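Local coordinates for protein glycosyl transferase (PDB 5U02) that belongs to the TarS-type glycosyl transferases of Staphylococcus aureus, here as a chain that joins a helical linker domain to two beta-rich C-terminal domains, at residues 79-87 with 96-104; 136-146 with 228-239. All coordinates share one frame; numbering follows the deposited sequence.

Interaction 1 (79-87 with 96-104)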
loop_
_atom_site.group_PDB
_atom_site.type_symbol
_atom_site.label_atom_id
_atom_site.label_comp_id
_atom_site.label_asym_id
_atom_site.label_seq_id
_atom_site.Cartn_x
_atom_site.Cartn_y
_atom_site.Cartn_z
ATOM N N SER A 79 22.796 9.053 -22.293
ATOM C CA SER A 79 21.551 9.326 -23.008
ATOM C C SER A 79 20.943 10.668 -22.614
ATOM O O SER A 79 20.366 11.365 -23.458
ATOM C CB SER A 79 20.549 8.195 -22.766
ATOM O OG SER A 79 20.361 7.960 -21.381
ATOM N N LYS A 80 21.061 11.053 -21.344
ATOM C CA LYS A 80 20.395 12.267 -20.887
ATOM C C LYS A 80 21.055 13.540 -21.403
ATOM O O LYS A 80 20.511 14.628 -21.180
ATOM C CB LYS A 80 20.325 12.279 -19.355
ATOM C CG LYS A 80 21.502 12.924 -18.644
ATOM C CD LYS A 80 21.563 12.471 -17.188
ATOM C CE LYS A 80 21.956 13.609 -16.255
ATOM N NZ LYS A 80 20.790 14.498 -15.972
ATOM N N LEU A 81 22.187 13.439 -22.099
ATOM C CA LEU A 81 22.858 14.611 -22.643
ATOM C C LEU A 81 22.444 14.935 -24.073
ATOM O O LEU A 81 22.669 16.065 -24.522
ATOM C CB LEU A 81 24.375 14.420 -22.587
ATOM C CG LEU A 81 24.956 14.382 -21.173
ATOM C CD1 LEU A 81 26.381 13.857 -21.186
ATOM C CD2 LEU A 81 24.890 15.763 -20.544
ATOM N N ARG A 82 21.857 13.978 -24.792
ATOM C CA ARG A 82 21.426 14.219 -26.168
ATOM C C ARG A 82 20.574 15.473 -26.337
ATOM O O ARG A 82 20.814 16.217 -27.305
ATOM C CB ARG A 82 20.680 12.984 -26.698
ATOM C CG ARG A 82 21.541 11.737 -26.793
ATOM C CD ARG A 82 20.709 10.459 -26.846
ATOM N NE ARG A 82 21.547 9.278 -26.642
ATOM C CZ ARG A 82 21.083 8.053 -26.417
ATOM N NH1 ARG A 82 19.777 7.836 -26.363
ATOM N NH2 ARG A 82 21.929 7.044 -26.239
ATOM N N PRO A 83 19.591 15.774 -25.479
ATOM C CA PRO A 83 18.875 17.050 -25.638
ATOM C C PRO A 83 19.758 18.273 -25.443
ATOM O O PRO A 83 19.583 19.265 -26.163
ATOM C CB PRO A 83 17.768 16.968 -24.576
ATOM C CG PRO A 83 17.586 15.504 -24.333
ATOM C CD PRO A 83 18.952 14.914 -24.465
ATOM N N LEU A 84 20.713 18.230 -24.512
ATOM C CA LEU A 84 21.534 19.408 -24.254
ATOM C C LEU A 84 22.561 19.631 -25.357
ATOM O O LEU A 84 22.894 20.775 -25.677
ATOM C CB LEU A 84 22.213 19.282 -22.893
ATOM C CG LEU A 84 21.240 19.116 -21.732
ATOM C CD1 LEU A 84 21.815 18.260 -20.609
ATOM C CD2 LEU A 84 20.815 20.477 -21.224
ATOM N N LEU A 85 23.083 18.554 -25.944
ATOM C CA LEU A 85 23.937 18.704 -27.119
ATOM C C LEU A 85 23.161 19.305 -28.282
ATOM O O LEU A 85 23.692 20.135 -29.030
ATOM C CB LEU A 85 24.534 17.354 -27.534
ATOM C CG LEU A 85 25.482 16.634 -26.576
ATOM C CD1 LEU A 85 25.826 15.243 -27.104
ATOM C CD2 LEU A 85 26.735 17.463 -26.381
ATOM N N HIS A 86 21.898 18.908 -28.441
ATOM C CA HIS A 86 21.093 19.393 -29.558
ATOM C C HIS A 86 20.777 20.877 -29.407
ATOM O O HIS A 86 21.005 21.667 -30.331
ATOM C CB HIS A 86 19.819 18.550 -29.665
ATOM C CG HIS A 86 18.690 19.225 -30.380
ATOM N ND1 HIS A 86 17.828 20.097 -29.752
ATOM C CD2 HIS A 86 18.276 19.147 -31.666
ATOM C CE1 HIS A 86 16.933 20.531 -30.623
ATOM N NE2 HIS A 86 17.183 19.970 -31.791
ATOM N N TYR A 87 20.264 21.282 -28.243
ATOM C CA TYR A 87 19.994 22.697 -28.011
ATOM C C TYR A 87 21.265 23.523 -27.861
ATOM O O TYR A 87 21.192 24.755 -27.930
ATOM C CB TYR A 87 19.112 22.883 -26.775
ATOM C CG TYR A 87 17.748 22.246 -26.903
ATOM C CD1 TYR A 87 16.861 22.647 -27.893
ATOM C CD2 TYR A 87 17.342 21.253 -26.024
ATOM C CE1 TYR A 87 15.612 22.064 -28.009
ATOM C CE2 TYR A 87 16.102 20.668 -26.132
ATOM C CZ TYR A 87 15.242 21.077 -27.123
ATOM O OH TYR A 87 14.009 20.486 -27.220
ATOM N N TYR A 96 17.214 24.781 -23.504
ATOM C CA TYR A 96 18.319 24.200 -22.745
ATOM C C TYR A 96 18.023 24.221 -21.253
ATOM O O TYR A 96 18.201 23.213 -20.559
ATOM C CB TYR A 96 19.623 24.944 -23.039
ATOM C CG TYR A 96 20.865 24.243 -22.520
ATOM C CD1 TYR A 96 21.226 24.315 -21.179
ATOM C CD2 TYR A 96 21.680 23.516 -23.377
ATOM C CE1 TYR A 96 22.353 23.673 -20.708
ATOM C CE2 TYR A 96 22.813 22.878 -22.917
ATOM C CZ TYR A 96 23.149 22.962 -21.583
ATOM O OH TYR A 96 24.280 22.322 -21.123
ATOM N N ARG A 97 17.586 25.371 -20.734
ATOM C CA ARG A 97 17.230 25.422 -19.323
ATOM C C ARG A 97 16.032 24.528 -19.043
ATOM O O ARG A 97 16.051 23.748 -18.084
ATOM C CB ARG A 97 16.958 26.860 -18.887
ATOM C CG ARG A 97 16.729 26.989 -17.391
ATOM C CD ARG A 97 16.551 28.436 -16.950
ATOM N NE ARG A 97 15.788 29.219 -17.910
ATOM C CZ ARG A 97 16.279 30.239 -18.611
ATOM N NH1 ARG A 97 17.541 30.621 -18.453
ATOM N NH2 ARG A 97 15.500 30.891 -19.466
ATOM N N THR A 98 15.007 24.593 -19.902
ATOM C CA THR A 98 13.839 23.729 -19.754
ATOM C C THR A 98 14.247 22.275 -19.546
ATOM O O THR A 98 13.703 21.594 -18.672
ATOM C CB THR A 98 12.923 23.856 -20.975
ATOM O OG1 THR A 98 12.432 25.199 -21.079
ATOM C CG2 THR A 98 11.745 22.902 -20.861
ATOM N N VAL A 99 15.235 21.796 -20.310
ATOM C CA VAL A 99 15.698 20.417 -20.154
ATOM C C VAL A 99 16.337 20.215 -18.785
ATOM O O VAL A 99 15.937 19.330 -18.017
ATOM C CB VAL A 99 16.671 20.040 -21.285
ATOM C CG1 VAL A 99 17.320 18.692 -20.988
ATOM C CG2 VAL A 99 15.943 19.994 -22.619
ATOM N N GLU A 100 17.361 21.014 -18.473
ATOM C CA GLU A 100 17.983 20.949 -17.154
ATOM C C GLU A 100 16.958 21.170 -16.053
ATOM O O GLU A 100 16.959 20.455 -15.041
ATOM C CB GLU A 100 19.098 21.980 -17.044
ATOM C CG GLU A 100 20.336 21.627 -17.812
ATOM C CD GLU A 100 21.496 22.493 -17.398
ATOM O OE1 GLU A 100 21.238 23.567 -16.818
ATOM O OE2 GLU A 100 22.656 22.101 -17.633
ATOM N N GLU A 101 16.073 22.159 -16.230
ATOM C CA GLU A 101 14.914 22.248 -15.353
ATOM C C GLU A 101 14.093 20.969 -15.391
ATOM O O GLU A 101 13.732 20.439 -14.342
ATOM C CB GLU A 101 14.041 23.455 -15.696
ATOM C CG GLU A 101 14.742 24.793 -15.593
ATOM C CD GLU A 101 13.786 25.974 -15.604
ATOM O OE1 GLU A 101 14.191 27.055 -15.132
ATOM O OE2 GLU A 101 12.645 25.814 -16.077
ATOM N N SER A 102 13.806 20.435 -16.578
ATOM C CA SER A 102 12.928 19.263 -16.619
ATOM C C SER A 102 13.510 18.064 -15.867
ATOM O O SER A 102 12.754 17.259 -15.311
ATOM C CB SER A 102 12.584 18.878 -18.064
ATOM O OG SER A 102 11.784 19.858 -18.703
ATOM N N TYR A 103 14.838 17.932 -15.805
ATOM C CA TYR A 103 15.405 16.759 -15.139
ATOM C C TYR A 103 15.259 16.831 -13.622
ATOM O O TYR A 103 15.117 15.786 -12.977
ATOM C CB TYR A 103 16.887 16.561 -15.501
ATOM C CG TYR A 103 17.122 16.092 -16.914
ATOM C CD1 TYR A 103 16.171 15.336 -17.579
ATOM C CD2 TYR A 103 18.276 16.446 -17.598
ATOM C CE1 TYR A 103 16.373 14.923 -18.878
ATOM C CE2 TYR A 103 18.491 16.042 -18.900
ATOM C CZ TYR A 103 17.531 15.279 -19.537
ATOM O OH TYR A 103 17.735 14.872 -20.835
ATOM N N ARG A 104 15.250 18.042 -13.040
ATOM C CA ARG A 104 15.300 18.182 -11.581
ATOM C C ARG A 104 14.042 17.617 -10.913
ATOM O O ARG A 104 14.140 16.854 -9.946
ATOM C CB ARG A 104 15.555 19.654 -11.167
ATOM C CG ARG A 104 14.506 20.671 -11.558
ATOM C CD ARG A 104 14.726 22.141 -11.168
ATOM N NE ARG A 104 14.090 22.953 -12.211
ATOM C CZ ARG A 104 12.871 23.489 -12.125
ATOM N NH1 ARG A 104 12.144 23.342 -11.026
ATOM N NH2 ARG A 104 12.363 24.180 -13.140
#
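Meeting through Pro83, Leu84 and Tyr87 on one side and Tyr96, Val99 and Tyr103 on the other, the helices 82-87 and 96-104 run nearly antiparallel, at 166°, with axes 9.5 Å apart at closest approach. Leu84 is a knob set among Tyr96, Val99, Glu100 and Tyr103. With its CG anti to the carbonyl carbon (chi1 -58°), it lays CD2 over the middle of the Tyr96 ring, 3.4 Å from the centroid, in a CH-pi contact. A branched residue suits this place, since CD1 can turn to the edge of the Tyr103 ring at the same time. Glu100 offers Leu84 CD2 its aliphatic CG at 3.6 Å, while its OE1 accepts from the backbone N of Ser47. The pair forms an antiparallel helical hairpin of the linker domain; helix 23-40 packs on it through Phe38, which touches Leu81, Leu85 and Tyr96. Val99 spreads its two methyls: CG1 lies 4.0 Å from Pro83 CB, and CG2 lies 3.6 Å from Tyr87 CE2. Tyr103 combines a packing ring with a polar tip, its OH donating to the backbone O of Lys80 at 2.8 Å, tilted 23° from that carbonyl's plane.

Interaction 2 (136-146 with 228-239)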
loop_
_atom_site.group_PDB
_atom_site.type_symbol
_atom_site.label_atom_id
_atom_site.label_comp_id
_atom_site.label_asym_id
_atom_site.label_seq_id
_atom_site.Cartn_x
_atom_site.Cartn_y
_atom_site.Cartn_z
ATOM N N LYS A 136 19.702 7.522 -10.449
ATOM C CA LYS A 136 19.252 7.271 -9.094
ATOM C C LYS A 136 18.748 8.562 -8.455
ATOM O O LYS A 136 19.356 9.626 -8.624
ATOM C CB LYS A 136 20.386 6.678 -8.263
ATOM C CG LYS A 136 19.976 5.504 -7.399
ATOM C CD LYS A 136 21.174 4.670 -6.993
ATOM C CE LYS A 136 21.640 5.014 -5.590
ATOM N NZ LYS A 136 22.622 4.017 -5.078
ATOM N N PRO A 137 17.627 8.525 -7.736
ATOM C CA PRO A 137 17.140 9.738 -7.072
ATOM C C PRO A 137 18.029 10.132 -5.908
ATOM O O PRO A 137 18.599 9.289 -5.216
ATOM C CB PRO A 137 15.746 9.346 -6.568
ATOM C CG PRO A 137 15.791 7.865 -6.462
ATOM C CD PRO A 137 16.661 7.414 -7.609
ATOM N N LYS A 138 18.131 11.435 -5.692
ATOM C CA LYS A 138 18.747 11.960 -4.481
ATOM C C LYS A 138 17.717 11.984 -3.363
ATOM O O LYS A 138 16.576 12.412 -3.564
ATOM C CB LYS A 138 19.298 13.371 -4.719
ATOM C CG LYS A 138 20.400 13.448 -5.758
ATOM C CD LYS A 138 21.714 12.914 -5.207
ATOM C CE LYS A 138 22.882 13.285 -6.109
ATOM N NZ LYS A 138 24.200 12.899 -5.519
ATOM N N VAL A 139 18.112 11.510 -2.182
ATOM C CA VAL A 139 17.207 11.399 -1.045
ATOM C C VAL A 139 17.780 12.189 0.118
ATOM O O VAL A 139 18.973 12.080 0.421
ATOM C CB VAL A 139 16.979 9.932 -0.643
ATOM C CG1 VAL A 139 16.073 9.860 0.583
ATOM C CG2 VAL A 139 16.372 9.158 -1.793
ATOM N N LYS A 140 16.931 12.980 0.771
ATOM C CA LYS A 140 17.299 13.665 2.000
ATOM C C LYS A 140 16.315 13.261 3.091
ATOM O O LYS A 140 15.098 13.288 2.874
ATOM C CB LYS A 140 17.326 15.189 1.811
ATOM C CG LYS A 140 17.692 15.943 3.082
ATOM C CD LYS A 140 17.360 17.426 3.033
ATOM C CE LYS A 140 18.017 18.147 4.209
ATOM N NZ LYS A 140 18.053 19.629 4.058
ATOM N N MET A 141 16.841 12.856 4.245
ATOM C CA MET A 141 16.002 12.491 5.386
ATOM C C MET A 141 15.601 13.780 6.089
ATOM O O MET A 141 16.373 14.344 6.867
ATOM C CB MET A 141 16.747 11.537 6.313
ATOM C CG MET A 141 15.906 10.977 7.465
ATOM S SD MET A 141 16.867 9.895 8.553
ATOM C CE MET A 141 18.059 11.052 9.213
ATOM N N THR A 142 14.391 14.265 5.799
ATOM C CA THR A 142 13.954 15.561 6.299
ATOM C C THR A 142 13.261 15.493 7.659
ATOM O O THR A 142 13.043 16.543 8.270
ATOM C CB THR A 142 13.028 16.241 5.279
ATOM O OG1 THR A 142 12.172 15.267 4.672
ATOM C CG2 THR A 142 13.843 16.943 4.196
ATOM N N ALA A 143 12.915 14.302 8.148
ATOM C CA ALA A 143 12.425 14.158 9.514
ATOM C C ALA A 143 12.781 12.773 10.032
ATOM O O ALA A 143 12.844 11.807 9.267
ATOM C CB ALA A 143 10.909 14.379 9.614
ATOM N N PHE A 144 13.011 12.686 11.344
ATOM C CA PHE A 144 13.198 11.391 11.998
ATOM C C PHE A 144 12.842 11.535 13.472
ATOM O O PHE A 144 13.621 12.109 14.238
ATOM C CB PHE A 144 14.630 10.894 11.827
ATOM C CG PHE A 144 14.847 9.488 12.324
ATOM C CD1 PHE A 144 15.083 9.239 13.666
ATOM C CD2 PHE A 144 14.809 8.418 11.445
ATOM C CE1 PHE A 144 15.276 7.942 14.126
ATOM C CE2 PHE A 144 15.000 7.116 11.897
ATOM C CZ PHE A 144 15.237 6.877 13.237
ATOM N N LYS A 145 11.684 11.000 13.867
ATOM C CA LYS A 145 11.255 10.955 15.260
ATOM C C LYS A 145 10.945 9.514 15.652
ATOM O O LYS A 145 10.565 8.696 14.808
ATOM C CB LYS A 145 10.009 11.818 15.502
ATOM C CG LYS A 145 10.057 13.206 14.880
ATOM C CD LYS A 145 11.055 14.115 15.579
ATOM C CE LYS A 145 10.803 15.569 15.208
ATOM N NZ LYS A 145 11.871 16.482 15.708
ATOM N N PHE A 146 11.089 9.206 16.939
ATOM C CA PHE A 146 10.807 7.851 17.390
ATOM C C PHE A 146 10.572 7.843 18.891
ATOM O O PHE A 146 10.937 8.779 19.608
ATOM C CB PHE A 146 11.934 6.880 17.005
ATOM C CG PHE A 146 13.189 7.027 17.825
ATOM C CD1 PHE A 146 13.973 8.167 17.734
ATOM C CD2 PHE A 146 13.610 6.001 18.654
ATOM C CE1 PHE A 146 15.141 8.291 18.479
ATOM C CE2 PHE A 146 14.774 6.122 19.399
ATOM C CZ PHE A 146 15.537 7.270 19.310
ATOM N N VAL A 228 18.514 3.047 -2.603
ATOM C CA VAL A 228 19.169 4.287 -2.198
ATOM C C VAL A 228 19.422 4.221 -0.699
ATOM O O VAL A 228 18.473 4.193 0.097
ATOM C CB VAL A 228 18.344 5.526 -2.567
ATOM C CG1 VAL A 228 19.070 6.791 -2.098
ATOM C CG2 VAL A 228 18.104 5.572 -4.062
ATOM N N ARG A 229 20.702 4.196 -0.316
ATOM C CA ARG A 229 21.082 4.252 1.092
ATOM C C ARG A 229 20.873 5.671 1.601
ATOM O O ARG A 229 21.247 6.638 0.931
ATOM C CB ARG A 229 22.539 3.807 1.262
ATOM C CG ARG A 229 23.040 3.766 2.695
ATOM C CD ARG A 229 22.815 2.386 3.280
ATOM N NE ARG A 229 23.468 2.180 4.557
ATOM C CZ ARG A 229 22.975 2.603 5.718
ATOM N NH1 ARG A 229 21.834 3.278 5.755
ATOM N NH2 ARG A 229 23.625 2.375 6.861
ATOM N N VAL A 230 20.240 5.802 2.767
ATOM C CA VAL A 230 19.770 7.105 3.217
ATOM C C VAL A 230 20.437 7.487 4.531
ATOM O O VAL A 230 20.869 6.634 5.315
ATOM C CB VAL A 230 18.232 7.143 3.362
ATOM C CG1 VAL A 230 17.561 6.794 2.039
ATOM C CG2 VAL A 230 17.774 6.214 4.463
ATOM N N GLY A 231 20.512 8.795 4.763
ATOM C CA GLY A 231 21.001 9.323 6.019
ATOM C C GLY A 231 22.073 10.380 5.868
ATOM O O GLY A 231 22.124 11.321 6.664
ATOM N N ASN A 232 22.935 10.247 4.852
ATOM C CA ASN A 232 24.069 11.156 4.716
ATOM C C ASN A 232 23.636 12.562 4.324
ATOM O O ASN A 232 24.363 13.523 4.606
ATOM C CB ASN A 232 25.085 10.594 3.710
ATOM C CG ASN A 232 24.551 10.547 2.287
ATOM O OD1 ASN A 232 24.818 11.443 1.487
ATOM N ND2 ASN A 232 23.804 9.499 1.961
ATOM N N GLN A 233 22.476 12.708 3.687
ATOM C CA GLN A 233 21.822 13.997 3.511
ATOM C C GLN A 233 20.605 14.011 4.422
ATOM O O GLN A 233 19.742 13.132 4.321
ATOM C CB GLN A 233 21.421 14.233 2.053
ATOM C CG GLN A 233 22.592 14.257 1.082
ATOM C CD GLN A 233 23.666 15.249 1.497
ATOM O OE1 GLN A 233 23.373 16.404 1.814
ATOM N NE2 GLN A 233 24.917 14.797 1.511
ATOM N N ARG A 234 20.540 14.991 5.316
ATOM C CA ARG A 234 19.478 14.996 6.308
ATOM C C ARG A 234 19.386 16.368 6.952
ATOM O O ARG A 234 20.344 17.146 6.943
ATOM C CB ARG A 234 19.719 13.932 7.383
ATOM C CG ARG A 234 20.997 14.157 8.179
ATOM C CD ARG A 234 21.138 13.131 9.284
ATOM N NE ARG A 234 22.367 13.303 10.055
ATOM C CZ ARG A 234 23.516 12.696 9.778
ATOM N NH1 ARG A 234 23.605 11.870 8.743
ATOM N NH2 ARG A 234 24.577 12.906 10.544
ATOM N N ASN A 235 18.214 16.652 7.512
ATOM C CA ASN A 235 18.122 17.710 8.500
ATOM C C ASN A 235 18.815 17.260 9.783
ATOM O O ASN A 235 19.073 16.071 9.994
ATOM C CB ASN A 235 16.663 18.076 8.783
ATOM C CG ASN A 235 16.044 18.907 7.677
ATOM O OD1 ASN A 235 16.727 19.688 7.018
ATOM N ND2 ASN A 235 14.738 18.751 7.477
ATOM N N LYS A 236 19.120 18.228 10.641
ATOM C CA LYS A 236 19.856 17.929 11.862
ATOM C C LYS A 236 19.105 16.897 12.697
ATOM O O LYS A 236 17.913 17.055 12.977
ATOM C CB LYS A 236 20.084 19.210 12.667
ATOM C CG LYS A 236 21.111 19.067 13.783
ATOM C CD LYS A 236 21.204 20.340 14.615
ATOM C CE LYS A 236 22.338 20.263 15.629
ATOM N NZ LYS A 236 22.502 21.540 16.391
ATOM N N TYR A 237 19.805 15.822 13.064
ATOM C CA TYR A 237 19.214 14.774 13.888
ATOM C C TYR A 237 18.757 15.357 15.219
ATOM O O TYR A 237 19.502 16.090 15.879
ATOM C CB TYR A 237 20.232 13.656 14.102
ATOM C CG TYR A 237 19.716 12.437 14.845
ATOM C CD1 TYR A 237 18.692 11.655 14.319
ATOM C CD2 TYR A 237 20.286 12.047 16.051
ATOM C CE1 TYR A 237 18.238 10.533 14.989
ATOM C CE2 TYR A 237 19.840 10.923 16.721
ATOM C CZ TYR A 237 18.818 10.173 16.188
ATOM O OH TYR A 237 18.376 9.061 16.862
ATOM N N ALA A 238 17.521 15.036 15.607
ATOM C CA ALA A 238 16.846 15.767 16.671
ATOM C C ALA A 238 17.205 15.288 18.072
ATOM O O ALA A 238 16.772 15.914 19.044
ATOM C CB ALA A 238 15.330 15.681 16.474
ATOM N N TYR A 239 17.979 14.215 18.210
ATOM C CA TYR A 239 18.307 13.657 19.512
ATOM C C TYR A 239 19.815 13.640 19.727
ATOM O O TYR A 239 20.603 13.643 18.776
ATOM C CB TYR A 239 17.759 12.231 19.660
ATOM C CG TYR A 239 16.294 12.102 19.317
ATOM C CD1 TYR A 239 15.315 12.331 20.272
ATOM C CD2 TYR A 239 15.891 11.759 18.035
ATOM C CE1 TYR A 239 13.973 12.222 19.961
ATOM C CE2 TYR A 239 14.552 11.649 17.716
ATOM C CZ TYR A 239 13.599 11.878 18.682
ATOM O OH TYR A 239 12.267 11.766 18.364
HETATM O O HOH W 1 22.891 4.671 -2.471
HETATM O O HOH W 2 20.156 10.673 2.860
HETATM O O HOH W 3 20.996 9.433 0.416
HETATM O O HOH W 4 15.899 13.843 13.550
HETATM O O HOH W 5 10.379 11.785 20.531
#
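Tyr239 OH is gripped twice: Phe146 N-H points at it over 3.2 Å, nearly straight at 160°, and a water lies 2.9 Å away from the same OH, in the plane of the tyrosine ring, while donating to Phe146 O. The Phe146 ring turns its edge to the Tyr239 face, centroids 4.9 Å apart and planes at 78°; its CG sits between backbone N and carbonyl carbon (chi1 74°), which brings CD1 and CE1 over that face. Tyr237 approaches Phe144 obliquely. Further back, Met141 and Arg234 form a single parallel bridge: Met141 N donates to Gln233 O at 2.9 Å, and Asn235 N to Met141 O at 3.0 Å. Asn235 suits its place because its amide ND2 also donates to Thr142 O, at 2.9 Å, while OD1 takes a weak bond from Lys140 NZ. Met141 CE lies beside the aliphatic part of Arg234, whose NH1 curls back to Gly231 O. Compact valines pack the other end, Val139 CG2 meeting Val228 CG1 at 3.6 Å. Strand 138-146, paired on its other side with antiparallel strand 150-159, is thus flanked by the connection after strand 224-229, an arrangement consistent with the immunoglobulin-like beta sandwich of the E-set clan.

Interaction 1 closes before interaction 2 opens along the chain, and their centres lie 28 Å apart. The centre of the first contact, in the helical linker domain, lies about 25 Å from the centre of the chain, and that of the second, in the neighbouring C-terminal domain, about 5 Å. Their nearest atoms are still about 8 Å apart, so the two do not touch, yet Phe160 reaches both: its backbone is hydrogen-bonded to that of Arg104 in segment 96-104, and it is touched by Pro137 of segment 136-146. The intervening chain folds into a three-stranded antiparallel sheet, whose strand 129-132 packs on the hairpin of interaction 1 before the chain enters strand 138-146.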